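Local coordinates for protein tryptophan synthase alpha chain (Chlamydia trachomatis, PDB 6V82) that probably catalyses the aldol cleavage of indoleglycerol phosphate to indole and glyceraldehyde 3-phosphate as the alpha subunit of tryptophan synthase, at residues A[85-88]-A[89-92]; A[235-239]-A[240-244]. One frame throughout, in Å; residues are numbered along the deposited sequence.

Contact 1 of 2, residues A[85-88]-A[89-92]; sequences AFNQ and EVPL
The flat amide of Asn87 is gripped on both faces: the backbone N of Val90 reaches OD1 from one side of the amide plane and that of Glu89 from the other. The Glu89 bond makes this an Asx turn, here in the loop that leads from helix 73-84 to strand 92-96 of the TIM barrel. Glu89 N lies 2.8 Å from Asn87 OD1, tilted 23° from the plane of the amide. The second bond, Val90 N to Asn87 OD1, is 3.0 Å long and nearly straight, with an N-H...O angle of 171°. Two donors on a single carbonyl oxygen hold the amide against rotation about its last torsion. Asn87 CG stands opposite the backbone N (chi1 -173°), which swings OD1 forward to the two amides that follow. On the Val90 face the methyl CG2 also packs against the amide, 3.7 Å from Asn87 CG and 3.8 Å from Asn87 ND2, and the two side chains cross at about a right angle. On the Glu89 side CB rests beside OD1, while the carboxylate leads away. Gln88 turns from the contact and gives its NE2 to the O of Arg84 at the end of the preceding helix. Arg84 NH1 in turn binds the carbonyl oxygens of Asn87 and Val90, so one guanidinium nitrogen bridges two carbonyls three residues apart. Beyond it, Pro91 packs on Leu4 and Val7 and the strand begins. Val90 CG2 and Glu89 CB each come to 3.5 Å from Asn87 OD1, one on either side of the amide plane.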
loop_
_atom_site.group_PDB
_atom_site.type_symbol
_atom_site.label_atom_id
_atom_site.label_comp_id
_atom_site.label_asym_id
_atom_site.label_seq_id
_atom_site.Cartn_x
_atom_site.Cartn_y
_atom_site.Cartn_z
ATOM N N ALA A 85 18.557 57.897 -15.002
ATOM C CA ALA A 85 19.651 58.559 -15.700
ATOM C C ALA A 85 19.362 58.746 -17.183
ATOM O O ALA A 85 20.094 59.475 -17.860
ATOM C CB ALA A 85 20.942 57.770 -15.518
ATOM N N PHE A 86 18.319 58.097 -17.697
ATOM C CA PHE A 86 17.870 58.277 -19.067
ATOM C C PHE A 86 16.681 59.229 -19.158
ATOM O O PHE A 86 16.656 60.119 -20.011
ATOM C CB PHE A 86 17.504 56.915 -19.677
ATOM C CG PHE A 86 16.932 57.011 -21.054
ATOM C CD1 PHE A 86 17.726 57.419 -22.119
ATOM C CD2 PHE A 86 15.601 56.712 -21.285
ATOM C CE1 PHE A 86 17.202 57.523 -23.404
ATOM C CE2 PHE A 86 15.064 56.800 -22.571
ATOM C CZ PHE A 86 15.865 57.208 -23.633
ATOM N N ASN A 87 15.697 59.062 -18.278
ATOM C CA ASN A 87 14.445 59.797 -18.380
ATOM C C ASN A 87 13.893 59.992 -16.976
ATOM O O ASN A 87 13.701 59.016 -16.240
ATOM C CB ASN A 87 13.443 59.035 -19.269
ATOM C CG ASN A 87 12.171 59.832 -19.557
ATOM O OD1 ASN A 87 11.472 60.262 -18.640
ATOM N ND2 ASN A 87 11.864 60.020 -20.840
ATOM N N GLN A 88 13.631 61.249 -16.614
ATOM C CA GLN A 88 13.132 61.593 -15.289
ATOM C C GLN A 88 11.692 62.116 -15.314
ATOM O O GLN A 88 11.238 62.723 -14.341
ATOM C CB GLN A 88 14.082 62.600 -14.638
ATOM C CG GLN A 88 15.387 61.944 -14.169
ATOM C CD GLN A 88 16.508 62.942 -13.887
ATOM O OE1 GLN A 88 16.307 63.943 -13.196
ATOM N NE2 GLN A 88 17.702 62.664 -14.420
ATOM N N GLU A 89 10.959 61.870 -16.399
ATOM C CA GLU A 89 9.559 62.260 -16.553
ATOM C C GLU A 89 8.600 61.080 -16.480
ATOM O O GLU A 89 7.561 61.173 -15.828
ATOM C CB GLU A 89 9.367 62.973 -17.898
ATOM C CG GLU A 89 8.490 64.217 -17.885
ATOM C CD GLU A 89 8.622 65.033 -19.192
ATOM O OE1 GLU A 89 9.024 66.229 -19.137
ATOM O OE2 GLU A 89 8.338 64.460 -20.276
ATOM N N VAL A 90 8.931 59.977 -17.146
ATOM C CA VAL A 90 8.112 58.771 -17.221
ATOM C C VAL A 90 7.862 58.193 -15.834
ATOM O O VAL A 90 8.815 57.858 -15.118
ATOM C CB VAL A 90 8.777 57.722 -18.123
ATOM C CG1 VAL A 90 8.032 56.423 -18.038
ATOM C CG2 VAL A 90 8.807 58.222 -19.565
ATOM N N PRO A 91 6.604 58.062 -15.420
ATOM C CA PRO A 91 6.304 57.428 -14.128
ATOM C C PRO A 91 6.760 55.976 -14.084
ATOM O O PRO A 91 6.676 55.256 -15.081
ATOM C CB PRO A 91 4.779 57.530 -14.036
ATOM C CG PRO A 91 4.432 58.689 -14.909
ATOM C CD PRO A 91 5.417 58.673 -16.036
ATOM N N LEU A 92 7.246 55.548 -12.912
ATOM C CA LEU A 92 7.652 54.162 -12.665
ATOM C C LEU A 92 6.788 53.567 -11.563
ATOM O O LEU A 92 6.764 54.088 -10.442
ATOM C CB LEU A 92 9.124 54.071 -12.264
ATOM C CG LEU A 92 10.130 54.584 -13.292
ATOM C CD1 LEU A 92 11.540 54.552 -12.734
ATOM C CD2 LEU A 92 10.035 53.753 -14.545
#

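Contact 2 of 2, residues A[235-239]-A[240-244]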
loop_
_atom_site.group_PDB
_atom_site.type_symbol
_atom_site.label_atom_id
_atom_site.label_comp_id
_atom_site.label_asym_id
_atom_site.label_seq_id
_atom_site.Cartn_x
_atom_site.Cartn_y
_atom_site.Cartn_z
ATOM N N THR A 235 12.149 37.037 -25.145
ATOM C CA THR A 235 12.488 35.634 -25.341
ATOM C C THR A 235 12.542 35.227 -26.810
ATOM O O THR A 235 13.148 34.196 -27.128
ATOM C CB THR A 235 11.482 34.728 -24.617
ATOM O OG1 THR A 235 10.238 34.723 -25.332
ATOM C CG2 THR A 235 11.256 35.213 -23.182
ATOM N N MET A 236 11.911 35.991 -27.708
ATOM C CA MET A 236 11.999 35.704 -29.139
ATOM C C MET A 236 13.307 36.234 -29.718
ATOM O O MET A 236 14.096 35.489 -30.311
ATOM C CB MET A 236 10.805 36.325 -29.875
ATOM C CG MET A 236 9.464 35.701 -29.561
ATOM S SD MET A 236 9.284 34.064 -30.288
ATOM C CE MET A 236 9.282 34.437 -32.047
ATOM N N ASP A 237 13.534 37.533 -29.558
ATOM C CA ASP A 237 14.747 38.199 -30.016
ATOM C C ASP A 237 14.978 39.314 -29.011
ATOM O O ASP A 237 14.190 40.264 -28.960
ATOM C CB ASP A 237 14.587 38.741 -31.437
ATOM C CG ASP A 237 15.811 39.499 -31.928
ATOM O OD1 ASP A 237 16.813 39.599 -31.183
ATOM O OD2 ASP A 237 15.768 39.997 -33.076
ATOM N N SER A 238 16.030 39.185 -28.203
ATOM C CA SER A 238 16.222 40.082 -27.072
ATOM C C SER A 238 16.793 41.438 -27.467
ATOM O O SER A 238 16.896 42.316 -26.601
ATOM C CB SER A 238 17.124 39.418 -26.026
ATOM O OG SER A 238 18.247 38.812 -26.644
ATOM N N SER A 239 17.166 41.633 -28.735
ATOM C CA SER A 239 17.685 42.927 -29.166
ATOM C C SER A 239 16.623 43.997 -28.944
ATOM O O SER A 239 15.505 43.887 -29.461
ATOM C CB SER A 239 18.111 42.872 -30.634
ATOM O OG SER A 239 16.989 42.959 -31.488
ATOM N N VAL A 240 16.964 45.023 -28.158
ATOM C CA VAL A 240 15.933 45.901 -27.608
ATOM C C VAL A 240 15.271 46.770 -28.670
ATOM O O VAL A 240 14.176 47.299 -28.436
ATOM C CB VAL A 240 16.517 46.759 -26.474
ATOM C CG1 VAL A 240 16.756 45.886 -25.244
ATOM C CG2 VAL A 240 17.802 47.444 -26.921
ATOM N N GLU A 241 15.896 46.923 -29.838
ATOM C CA GLU A 241 15.246 47.608 -30.952
ATOM C C GLU A 241 13.869 47.023 -31.234
ATOM O O GLU A 241 12.919 47.760 -31.518
ATOM C CB GLU A 241 16.125 47.521 -32.203
ATOM C CG GLU A 241 17.405 48.345 -32.137
ATOM C CD GLU A 241 18.418 47.818 -31.127
ATOM O OE1 GLU A 241 18.203 46.721 -30.565
ATOM O OE2 GLU A 241 19.437 48.507 -30.895
ATOM N N THR A 242 13.737 45.695 -31.149
ATOM C CA THR A 242 12.451 45.062 -31.419
ATOM C C THR A 242 11.418 45.377 -30.346
ATOM O O THR A 242 10.220 45.200 -30.593
ATOM C CB THR A 242 12.607 43.541 -31.553
ATOM O OG1 THR A 242 12.951 42.979 -30.284
ATOM C CG2 THR A 242 13.684 43.189 -32.556
ATOM N N LEU A 243 11.846 45.838 -29.165
ATOM C CA LEU A 243 10.893 46.290 -28.152
ATOM C C LEU A 243 10.326 47.662 -28.501
ATOM O O LEU A 243 9.111 47.884 -28.410
ATOM C CB LEU A 243 11.560 46.323 -26.783
ATOM C CG LEU A 243 11.939 44.968 -26.218
ATOM C CD1 LEU A 243 12.635 45.144 -24.869
ATOM C CD2 LEU A 243 10.689 44.131 -26.080
ATOM N N THR A 244 11.197 48.596 -28.889
ATOM C CA THR A 244 10.729 49.864 -29.428
ATOM C C THR A 244 9.711 49.629 -30.540
ATOM O O THR A 244 8.594 50.159 -30.500
ATOM C CB THR A 244 11.917 50.679 -29.938
ATOM O OG1 THR A 244 12.870 50.840 -28.881
ATOM C CG2 THR A 244 11.458 52.044 -30.430
#
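Thr242 takes hold of the carbonyl oxygen of Ser239 twice, through its side chain and through its backbone. The hydroxyl OG1 donates to Ser239 O at 2.8 Å, meeting the carbonyl almost end-on (C=O...O angle 165°). Thr242 N binds the same Ser239 O at 3.0 Å from a more oblique direction, 33° out of the carbonyl plane. A chi1 of 68° sets OG1 between the backbone N and carbonyl carbon of Thr242, where hydroxyl and amide can share one acceptor. The other branch, methyl CG2, is thereby brought alongside the Ser239 hydroxyl, 3.5 Å from OG, and near Asp237 OD2. Glu241, bent at its second torsion, folds its carboxylate back so that OE1 comes to 3.5 Å from Ser239 C.

One shell out, an Asx turn shapes the link. Ser239 N donates to Asp237 OD1 at 3.2 Å, entering from above the carboxylate plane, and Ser239 OG adds a weak bond to that oxygen. This probably helps to hold Ser239 in place, close to the carbonyl that Thr242 uses. Gln233 NE2 donates to Thr242 OG1 from helix 229-236, leaving the hydroxyl both donor and acceptor, and Tyr27 OH binds Ser238 O.

The whole forms the tight connection between helices 229-236 and 241-250 on the outside of the barrel. Helix 25-37 lies against it: Val240 packs on Tyr27 and Ala34, Leu243 on Ala31 and Leu35, and Thr244 OG1 bonds Ala34 O, while Leu243 also touches Gln233 and Thr234 of helix 229-236.

In the fold
Both contacts are surface turns of one TIM-barrel chain, contact 1 between a helix and the strand after it, contact 2 between two helices near the C-terminus. Their centres are about 21 Å apart and their nearest atoms about 9 Å, so they do not touch. Helix 25-37 is their shared neighbour: Phe86 lies on Lys33, Ile36 and Gln37, and Val240 and Leu243 pack on the same helix. Both have an Asx turn, at Asn87 and at Asp237. Contact 1 is the nearer to the chemistry, with the Val90 side chain about 10 Å from that of Glu44, a predicted proton acceptor; contact 2 lies away from it.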